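Long-range contacts in hypothetical protein Atu0636 (Agrobacterium tumefaciens, PDB 2OZV), which is of unknown function but is predicted to be an O-methyltransferase with a methyltransferase small domain, probably transferring methyl groups from S-adenosylmethionine: residues B[41-46]-B[64-69]; B[75-80]-B[92-97]; B[117-122]-B[158-163]. All blocks are in the same frame, centred on the assembly; numbering follows the deposited sequence. Where two conformers were deposited one is given.

Interaction 1: residues B[41-46]-B[64-69]; sequences ADLGAG and TLYERS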
loop_
_atom_site.group_PDB
_atom_site.type_symbol
_atom_site.label_atom_id
_atom_site.label_comp_id
_atom_site.label_asym_id
_atom_site.label_seq_id
_atom_site.Cartn_x
_atom_site.Cartn_y
_atom_site.Cartn_z
ATOM N N ALA B 41 -1.239 1.362 -25.517
ATOM C CA ALA B 41 -0.128 0.412 -25.626
ATOM C C ALA B 41 -0.225 -0.613 -24.505
ATOM O O ALA B 41 -0.422 -0.233 -23.342
ATOM C CB ALA B 41 1.229 1.134 -25.554
ATOM N N ASP B 42 -0.086 -1.893 -24.864
ATOM C CA ASP B 42 -0.025 -2.992 -23.894
ATOM C C ASP B 42 1.414 -3.474 -23.927
ATOM O O ASP B 42 1.861 -4.046 -24.935
ATOM C CB ASP B 42 -1.037 -4.085 -24.312
ATOM C CG ASP B 42 -1.113 -5.280 -23.349
ATOM O OD1 ASP B 42 -0.251 -5.412 -22.467
ATOM O OD2 ASP B 42 -2.031 -6.119 -23.575
ATOM N N LEU B 43 2.164 -3.200 -22.855
ATOM C CA LEU B 43 3.604 -3.492 -22.821
ATOM C C LEU B 43 3.840 -4.949 -22.508
ATOM O O LEU B 43 4.955 -5.466 -22.585
ATOM C CB LEU B 43 4.362 -2.591 -21.847
ATOM C CG LEU B 43 4.394 -1.093 -22.137
ATOM C CD1 LEU B 43 5.416 -0.430 -21.220
ATOM C CD2 LEU B 43 4.699 -0.780 -23.607
ATOM N N GLY B 44 2.732 -5.569 -22.108
ATOM C CA GLY B 44 2.442 -6.969 -22.328
ATOM C C GLY B 44 3.329 -8.010 -21.730
ATOM O O GLY B 44 4.332 -8.405 -22.319
ATOM N N ALA B 45 2.977 -8.452 -20.536
ATOM C CA ALA B 45 3.458 -9.737 -20.113
ATOM C C ALA B 45 2.226 -10.593 -20.298
ATOM O O ALA B 45 1.257 -10.520 -19.532
ATOM C CB ALA B 45 3.928 -9.713 -18.685
ATOM N N GLY B 46 2.256 -11.349 -21.381
ATOM C CA GLY B 46 1.122 -12.136 -21.837
ATOM C C GLY B 46 1.088 -12.142 -23.349
ATOM O O GLY B 46 2.054 -11.752 -24.019
ATOM N N THR B 64 -2.083 -1.254 -29.449
ATOM C CA THR B 64 -0.816 -1.785 -29.916
ATOM C C THR B 64 -0.292 -2.726 -28.848
ATOM O O THR B 64 -0.096 -2.301 -27.700
ATOM C CB THR B 64 0.218 -0.674 -30.201
ATOM O OG1 THR B 64 -0.338 0.229 -31.150
ATOM C CG2 THR B 64 1.520 -1.236 -30.821
ATOM N N LEU B 65 -0.073 -3.977 -29.235
ATOM C CA LEU B 65 0.475 -4.977 -28.314
ATOM C C LEU B 65 1.968 -5.110 -28.583
ATOM O O LEU B 65 2.384 -5.376 -29.720
ATOM C CB LEU B 65 -0.210 -6.359 -28.465
ATOM C CG LEU B 65 -1.736 -6.567 -28.382
ATOM C CD1 LEU B 65 -2.128 -8.033 -28.671
ATOM C CD2 LEU B 65 -2.327 -6.111 -27.013
ATOM N N TYR B 66 2.781 -4.945 -27.532
ATOM C CA TYR B 66 4.229 -5.124 -27.673
ATOM C C TYR B 66 4.707 -6.432 -27.069
ATOM O O TYR B 66 4.405 -6.735 -25.912
ATOM C CB TYR B 66 5.002 -3.960 -27.028
ATOM C CG TYR B 66 4.819 -2.657 -27.771
ATOM C CD1 TYR B 66 5.611 -2.354 -28.884
ATOM C CD2 TYR B 66 3.871 -1.714 -27.341
ATOM C CE1 TYR B 66 5.464 -1.132 -29.578
ATOM C CE2 TYR B 66 3.710 -0.479 -28.037
ATOM C CZ TYR B 66 4.522 -0.205 -29.135
ATOM O OH TYR B 66 4.391 0.977 -29.830
ATOM N N GLU B 67 5.480 -7.180 -27.845
ATOM C CA GLU B 67 6.078 -8.441 -27.409
ATOM C C GLU B 67 7.583 -8.380 -27.649
ATOM O O GLU B 67 8.019 -7.921 -28.714
ATOM C CB GLU B 67 5.499 -9.621 -28.222
ATOM C CG GLU B 67 3.971 -9.775 -28.152
ATOM C CD GLU B 67 3.481 -10.269 -26.795
ATOM O OE1 GLU B 67 4.287 -10.444 -25.863
ATOM O OE2 GLU B 67 2.267 -10.473 -26.660
ATOM N N ARG B 68 8.388 -8.875 -26.715
ATOM C CA ARG B 68 9.837 -8.877 -26.961
ATOM C C ARG B 68 10.231 -9.898 -28.037
ATOM O O ARG B 68 11.008 -9.594 -28.966
ATOM C CB ARG B 68 10.633 -9.141 -25.674
ATOM C CG ARG B 68 12.097 -8.581 -25.657
ATOM C CD ARG B 68 12.793 -8.441 -27.008
ATOM N NE ARG B 68 14.246 -8.349 -26.826
ATOM C CZ ARG B 68 15.153 -8.342 -27.806
ATOM N NH1 ARG B 68 16.445 -8.257 -27.499
ATOM N NH2 ARG B 68 14.783 -8.416 -29.082
ATOM N N SER B 69 9.685 -11.102 -27.955
ATOM C CA SER B 69 10.155 -12.135 -28.869
ATOM C C SER B 69 9.267 -12.339 -30.084
ATOM O O SER B 69 8.044 -12.151 -30.019
ATOM C CB SER B 69 10.356 -13.478 -28.153
ATOM O OG SER B 69 9.118 -14.018 -27.733
HETATM O O HOH W 1 6.762 -6.792 -23.863
HETATM O O HOH W 2 5.016 -11.265 -22.951
#
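The ring of Tyr-66 meets strand 38-42 at its edge. Ala-41 CB lies in the ring plane, 3.9 Å from Tyr-66 CE2. Leu-43 CD2 comes in obliquely, 3.9 Å from Tyr-66 CD2, and the leucine runs alongside the ring in the same direction. Leu-111, Pro-112 and Phe-116 also touch this side chain. The hydroxyl OH is hydrogen-bonded to Gly-110 O.

The carboxylate of Asp-42 lies on the other side of the sheet. Its CG is anti to the backbone N (chi1 -178°). Asp-42 OD2 is hydrogen-bonded to Gly-51 N of helix 49-57. In the conformer given for Leu-65, its CD2 lies 3.5 Å from Asp-42 OD2.

The strands are parallel neighbours. Asp-42 N donates to Thr-64 O at 2.9 Å, and Tyr-66 N donates to Asp-42 O, both nearly straight. Beyond this pairing two waters lie between the backbones. One is within bonding distance of Leu-43 O and Tyr-66 O. The second accepts from Gly-46 N and lies near Glu-67 OE1; its link to Gly-44 O is doubtful. Neither water can donate to every acceptor around it.

These are two parallel strands of a beta-alpha-beta unit, with a glycine-rich turn after the first and an acidic residue ending the second. That pattern is consistent with the S-adenosylmethionine site of a Rossmann-like class I methyltransferase.

Interaction 2: residues B[75-80]-B[92-97]; sequences FARRSL and IEVLEA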
loop_
_atom_site.group_PDB
_atom_site.type_symbol
_atom_site.label_atom_id
_atom_site.label_comp_id
_atom_site.label_asym_id
_atom_site.label_seq_id
_atom_site.Cartn_x
_atom_site.Cartn_y
_atom_site.Cartn_z
ATOM N N PHE B 75 2.568 -15.890 -31.684
ATOM C CA PHE B 75 1.518 -16.492 -30.868
ATOM C C PHE B 75 0.334 -15.526 -30.675
ATOM O O PHE B 75 -0.824 -15.915 -30.838
ATOM C CB PHE B 75 2.053 -16.937 -29.503
ATOM C CG PHE B 75 1.032 -17.635 -28.663
ATOM C CD1 PHE B 75 0.787 -19.003 -28.836
ATOM C CD2 PHE B 75 0.293 -16.933 -27.721
ATOM C CE1 PHE B 75 -0.179 -19.660 -28.059
ATOM C CE2 PHE B 75 -0.672 -17.586 -26.938
ATOM C CZ PHE B 75 -0.908 -18.936 -27.110
ATOM N N ALA B 76 0.628 -14.277 -30.309
ATOM C CA ALA B 76 -0.414 -13.262 -30.134
ATOM C C ALA B 76 -1.210 -13.049 -31.435
ATOM O O ALA B 76 -2.442 -12.991 -31.411
ATOM C CB ALA B 76 0.193 -11.968 -29.640
ATOM N N ARG B 77 -0.503 -12.972 -32.565
ATOM C CA ARG B 77 -1.162 -12.796 -33.866
ATOM C C ARG B 77 -2.096 -13.958 -34.184
ATOM O O ARG B 77 -3.201 -13.743 -34.681
ATOM C CB ARG B 77 -0.135 -12.591 -34.977
ATOM C CG ARG B 77 0.575 -11.277 -34.877
ATOM C CD ARG B 77 1.587 -11.091 -36.010
ATOM N NE ARG B 77 2.341 -9.864 -35.768
ATOM C CZ ARG B 77 3.655 -9.826 -35.592
ATOM N NH1 ARG B 77 4.384 -10.935 -35.689
ATOM N NH2 ARG B 77 4.245 -8.662 -35.365
ATOM N N ARG B 78 -1.668 -15.189 -33.881
ATOM C CA ARG B 78 -2.523 -16.363 -34.065
ATOM C C ARG B 78 -3.788 -16.271 -33.204
ATOM O O ARG B 78 -4.871 -16.579 -33.697
ATOM C CB ARG B 78 -1.751 -17.658 -33.757
ATOM C CG ARG B 78 -1.343 -18.477 -34.952
ATOM C CD ARG B 78 -0.227 -17.831 -35.742
ATOM N NE ARG B 78 -0.705 -16.879 -36.753
ATOM C CZ ARG B 78 -0.017 -15.802 -37.132
ATOM N NH1 ARG B 78 1.172 -15.542 -36.580
ATOM N NH2 ARG B 78 -0.514 -14.978 -38.048
ATOM N N SER B 79 -3.644 -15.827 -31.948
ATOM C CA SER B 79 -4.768 -15.648 -31.015
ATOM C C SER B 79 -5.777 -14.661 -31.564
ATOM O O SER B 79 -6.988 -14.876 -31.476
ATOM C CB SER B 79 -4.284 -15.126 -29.659
ATOM O OG SER B 79 -3.467 -16.100 -29.055
ATOM N N LEU B 80 -5.263 -13.573 -32.130
ATOM C CA LEU B 80 -6.106 -12.542 -32.726
ATOM C C LEU B 80 -6.999 -13.064 -33.840
ATOM O O LEU B 80 -8.064 -12.506 -34.067
ATOM C CB LEU B 80 -5.253 -11.390 -33.249
ATOM C CG LEU B 80 -4.805 -10.348 -32.243
ATOM C CD1 LEU B 80 -4.011 -9.278 -32.978
ATOM C CD2 LEU B 80 -6.021 -9.726 -31.532
ATOM N N ILE B 92 -6.234 -4.149 -33.333
ATOM C CA ILE B 92 -5.116 -4.578 -32.503
ATOM C C ILE B 92 -3.913 -4.865 -33.388
ATOM O O ILE B 92 -3.963 -5.717 -34.281
ATOM C CB ILE B 92 -5.454 -5.803 -31.629
ATOM C CG1 ILE B 92 -6.630 -5.432 -30.691
ATOM C CG2 ILE B 92 -4.211 -6.198 -30.812
ATOM C CD1 ILE B 92 -7.103 -6.508 -29.784
ATOM N N GLU B 93 -2.839 -4.140 -33.136
ATOM C CA GLU B 93 -1.621 -4.331 -33.922
ATOM C C GLU B 93 -0.597 -4.959 -33.005
ATOM O O GLU B 93 -0.425 -4.472 -31.906
ATOM C CB GLU B 93 -1.108 -2.972 -34.367
ATOM C CG GLU B 93 0.081 -3.048 -35.307
ATOM C CD GLU B 93 0.600 -1.646 -35.683
ATOM O OE1 GLU B 93 0.083 -0.616 -35.215
ATOM O OE2 GLU B 93 1.557 -1.613 -36.473
ATOM N N VAL B 94 0.078 -6.022 -33.442
ATOM C CA VAL B 94 1.089 -6.651 -32.599
ATOM C C VAL B 94 2.452 -6.269 -33.158
ATOM O O VAL B 94 2.717 -6.508 -34.349
ATOM C CB VAL B 94 0.957 -8.195 -32.624
ATOM C CG1 VAL B 94 2.039 -8.863 -31.761
ATOM C CG2 VAL B 94 -0.448 -8.610 -32.205
ATOM N N LEU B 95 3.302 -5.699 -32.306
ATOM C CA LEU B 95 4.660 -5.324 -32.694
ATOM C C LEU B 95 5.681 -6.028 -31.837
ATOM O O LEU B 95 5.482 -6.207 -30.646
ATOM C CB LEU B 95 4.879 -3.816 -32.577
ATOM C CG LEU B 95 4.009 -2.920 -33.476
ATOM C CD1 LEU B 95 4.238 -1.449 -33.120
ATOM C CD2 LEU B 95 4.273 -3.185 -34.957
ATOM N N GLU B 96 6.774 -6.425 -32.475
ATOM C CA GLU B 96 7.939 -6.950 -31.773
ATOM C C GLU B 96 8.800 -5.787 -31.300
ATOM O O GLU B 96 9.306 -5.029 -32.128
ATOM C CB GLU B 96 8.772 -7.744 -32.758
ATOM C CG GLU B 96 8.847 -9.196 -32.513
ATOM C CD GLU B 96 9.791 -9.851 -33.485
ATOM O OE1 GLU B 96 10.993 -10.011 -33.151
ATOM O OE2 GLU B 96 9.321 -10.187 -34.588
ATOM N N ALA B 97 8.991 -5.649 -29.996
ATOM C CA ALA B 97 9.852 -4.593 -29.463
ATOM C C ALA B 97 10.278 -4.911 -28.057
ATOM O O ALA B 97 9.483 -5.385 -27.254
ATOM C CB ALA B 97 9.137 -3.236 -29.484
HETATM O O HOH W 3 -0.157 -7.533 -36.180
#
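Arg-77 reaches from helix 70-80 across Val-94 to the backbone of strand 92-96. Its CB bond points neither at the strand nor away from it. CG, anti to the carbonyl carbon, turns to the strand and rests 3.8 Å from Val-94 CB. The chain then runs extended through CD to NE. NE also lies 3.8 Å from Val-94 CB, and it makes a weak bond to a water at its edge. The same water accepts a firmer bond from Val-94 N, at 3.1 Å. The guanidinium spreads over the valine, with Val-94 CG1 over one face. At the tip, NH2 donates to Val-94 O at 2.8 Å. This donor comes from above the carbonyl plane, 52° out of it, and the bond is bent to 151° at the hydrogen. Arg-77 NH1 stays 5.1 Å from Glu-96 OE2, too far for a salt bridge.

One helix turn on, Leu-80 makes the apolar half of the contact. Its CD1 sits 3.7 Å from Val-94 CG2 and 3.8 Å from Ile-92 CG2, and CD2 packs on Ile-92 CD1. Ala-76 adds its methyl against Val-94 CG1.

Helix 70-80 runs nearly antiparallel to strand 92-96, at 167°, as in a beta-alpha-beta crossover from strand 61-67. The strand borders the sheet within this chain and pairs with 61-67. Met-52 of helix 49-57 touches both Leu-80 and Ile-92, joining the two helices on one face.

Interaction 3: residues B[117-122]-B[158-163]; sequences HHVIMN and AIMVSG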
loop_
_atom_site.group_PDB
_atom_site.type_symbol
_atom_site.label_atom_id
_atom_site.label_comp_id
_atom_site.label_asym_id
_atom_site.label_seq_id
_atom_site.Cartn_x
_atom_site.Cartn_y
_atom_site.Cartn_z
ATOM N N HIS B 117 -2.378 7.446 -25.317
ATOM C CA HIS B 117 -3.246 7.996 -24.268
ATOM C C HIS B 117 -3.239 7.125 -23.010
ATOM O O HIS B 117 -3.536 7.610 -21.918
ATOM C CB HIS B 117 -4.671 8.106 -24.800
ATOM C CG HIS B 117 -4.784 8.998 -26.013
ATOM N ND1 HIS B 117 -4.904 8.491 -27.296
ATOM C CD2 HIS B 117 -4.757 10.347 -26.136
ATOM C CE1 HIS B 117 -4.977 9.502 -28.154
ATOM N NE2 HIS B 117 -4.885 10.637 -27.476
ATOM N N HIS B 118 -2.965 5.831 -23.204
ATOM C CA HIS B 118 -2.927 4.855 -22.113
ATOM C C HIS B 118 -1.792 3.916 -22.368
ATOM O O HIS B 118 -1.570 3.464 -23.508
ATOM C CB HIS B 118 -4.226 4.021 -22.077
ATOM C CG HIS B 118 -5.434 4.832 -21.767
ATOM N ND1 HIS B 118 -5.890 5.019 -20.479
ATOM C CD2 HIS B 118 -6.302 5.492 -22.578
ATOM C CE1 HIS B 118 -6.961 5.796 -20.501
ATOM N NE2 HIS B 118 -7.230 6.099 -21.763
ATOM N N VAL B 119 -1.081 3.564 -21.303
ATOM C CA VAL B 119 -0.175 2.427 -21.349
ATOM C C VAL B 119 -0.571 1.476 -20.226
ATOM O O VAL B 119 -0.728 1.909 -19.087
ATOM C CB VAL B 119 1.306 2.837 -21.177
ATOM C CG1 VAL B 119 2.206 1.627 -21.237
ATOM C CG2 VAL B 119 1.695 3.853 -22.307
ATOM N N ILE B 120 -0.778 0.224 -20.590
ATOM C CA ILE B 120 -1.128 -0.810 -19.629
ATOM C C ILE B 120 -0.069 -1.886 -19.509
ATOM O O ILE B 120 0.610 -2.250 -20.491
ATOM C CB ILE B 120 -2.546 -1.405 -19.917
ATOM C CG1 ILE B 120 -2.551 -2.374 -21.109
ATOM C CG2 ILE B 120 -3.577 -0.259 -20.158
ATOM C CD1 ILE B 120 -3.970 -2.951 -21.425
HETATM N N MSE B 121 0.075 -2.459 -18.306
HETATM C CA MSE B 121 1.135 -3.445 -18.127
HETATM C C MSE B 121 0.835 -4.399 -16.978
HETATM O O MSE B 121 0.212 -4.022 -15.976
HETATM C CB MSE B 121 2.495 -2.745 -17.871
HETATM C CG MSE B 121 2.478 -1.891 -16.601
HETATM SE SE MSE B 121 4.265 -1.031 -16.345
HETATM C CE MSE B 121 4.364 0.113 -17.872
ATOM N N ASN B 122 1.312 -5.626 -17.139
ATOM C CA ASN B 122 1.293 -6.644 -16.101
ATOM C C ASN B 122 2.643 -7.364 -16.158
ATOM O O ASN B 122 2.723 -8.453 -16.736
ATOM C CB ASN B 122 0.167 -7.642 -16.351
ATOM C CG ASN B 122 0.100 -8.723 -15.268
ATOM O OD1 ASN B 122 0.833 -8.666 -14.283
ATOM N ND2 ASN B 122 -0.776 -9.665 -15.447
ATOM N N ALA B 158 7.866 7.626 -21.541
ATOM C CA ALA B 158 8.395 8.167 -22.806
ATOM C C ALA B 158 7.374 8.133 -23.953
ATOM O O ALA B 158 7.344 9.038 -24.795
ATOM C CB ALA B 158 9.637 7.433 -23.210
ATOM N N ILE B 159 6.552 7.083 -23.976
ATOM C CA ILE B 159 5.639 6.845 -25.103
ATOM C C ILE B 159 4.249 7.422 -24.881
ATOM O O ILE B 159 3.358 7.297 -25.756
ATOM C CB ILE B 159 5.535 5.330 -25.463
ATOM C CG1 ILE B 159 4.765 4.551 -24.372
ATOM C CG2 ILE B 159 6.949 4.725 -25.695
ATOM C CD1 ILE B 159 4.598 3.041 -24.702
HETATM N N MSE B 160 4.057 8.016 -23.701
HETATM C CA MSE B 160 2.773 8.586 -23.292
HETATM C C MSE B 160 2.643 10.062 -23.654
HETATM O O MSE B 160 3.558 10.844 -23.422
HETATM C CB MSE B 160 2.599 8.476 -21.779
HETATM C CG MSE B 160 1.168 8.740 -21.326
HETATM SE SE MSE B 160 0.128 7.100 -21.447
HETATM C CE MSE B 160 1.020 6.194 -19.974
ATOM N N VAL B 161 1.474 10.460 -24.147
ATOM C CA VAL B 161 1.161 11.874 -24.296
ATOM C C VAL B 161 1.112 12.518 -22.897
ATOM O O VAL B 161 0.891 11.835 -21.885
ATOM C CB VAL B 161 -0.183 12.128 -25.048
ATOM C CG1 VAL B 161 -0.204 11.417 -26.408
ATOM C CG2 VAL B 161 -1.374 11.691 -24.193
ATOM N N SER B 162 1.327 13.821 -22.852
ATOM C CA SER B 162 1.216 14.576 -21.611
ATOM C C SER B 162 -0.144 14.298 -20.952
ATOM O O SER B 162 -1.173 14.301 -21.633
ATOM C CB SER B 162 1.378 16.064 -21.918
ATOM O OG SER B 162 1.421 16.828 -20.738
ATOM N N GLY B 163 -0.137 14.021 -19.651
ATOM C CA GLY B 163 -1.375 13.750 -18.915
ATOM C C GLY B 163 -1.993 12.370 -19.159
ATOM O O GLY B 163 -3.086 12.101 -18.672
#
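Met-160, present as selenomethionine, lays its tip across Val-119 in the conformer given. The contact lies in a Rossmann-like methyltransferase sheet, where strand 116-121 passes by way of helix 148-159 to its parallel neighbour 164-170, a beta-alpha-beta crossover. Residues 158-163 run from the last part of that helix through the short strand 160-161 toward strand 164-170.

The Met-160 chain is bent at chi2 (85°) and chi3 (70°). This hook carries SE and CE back against the strand. Met-160 SE lies 3.7 Å from Val-119 CG2 and equally near His-117 C, so it packs on the backbone as well as on a side chain. CE approaches Val-119 CG2 more closely than usual. Two conformers were deposited for this residue, so that tightness is doubtful. Met-160 O turns to another strand, where it is hydrogen-bonded to Lys-211 NZ.

Ile-159 covers the same valine. Its CG1 sits between the backbone N and the carbonyl carbon (chi1 71°) and comes within 3.8 Å of Val-119 CG2. One valine methyl thus meets Ile-159 and Met-160. Ala-156 of the helix and Leu-43 also touch Val-119.

No hydrogen bond links the two segments. His-117 ND1 is hydrogen-bonded to Arg-39 N, while on the other nitrogen's side of the ring His-117 CD2 lies 4.1 Å from Val-161 CG2.

How the interactions relate
All three contacts reach one sheet. Strand 61-67 of interaction 1 lies beside strand 92-96 of interaction 2: Leu-65 is backbone hydrogen-bonded to Glu-93 and Leu-95 and packs on Ile-92. Interaction 1 meets interaction 3 on its other flank, where Ala-41 is backbone hydrogen-bonded to His-118 and Ile-120. Interactions 2 and 3 do not touch; their centres are about 19 Å apart. Interactions 1 and 3 are buried, while interaction 2 is partly buried at the border strand. Chemistry follows place. Interaction 1 is strand pairing that ends in a watered glycine turn, interaction 2 mixes aliphatic packing with an arginine-to-carbonyl bond, and interaction 3 is packing without a hydrogen bond between its segments.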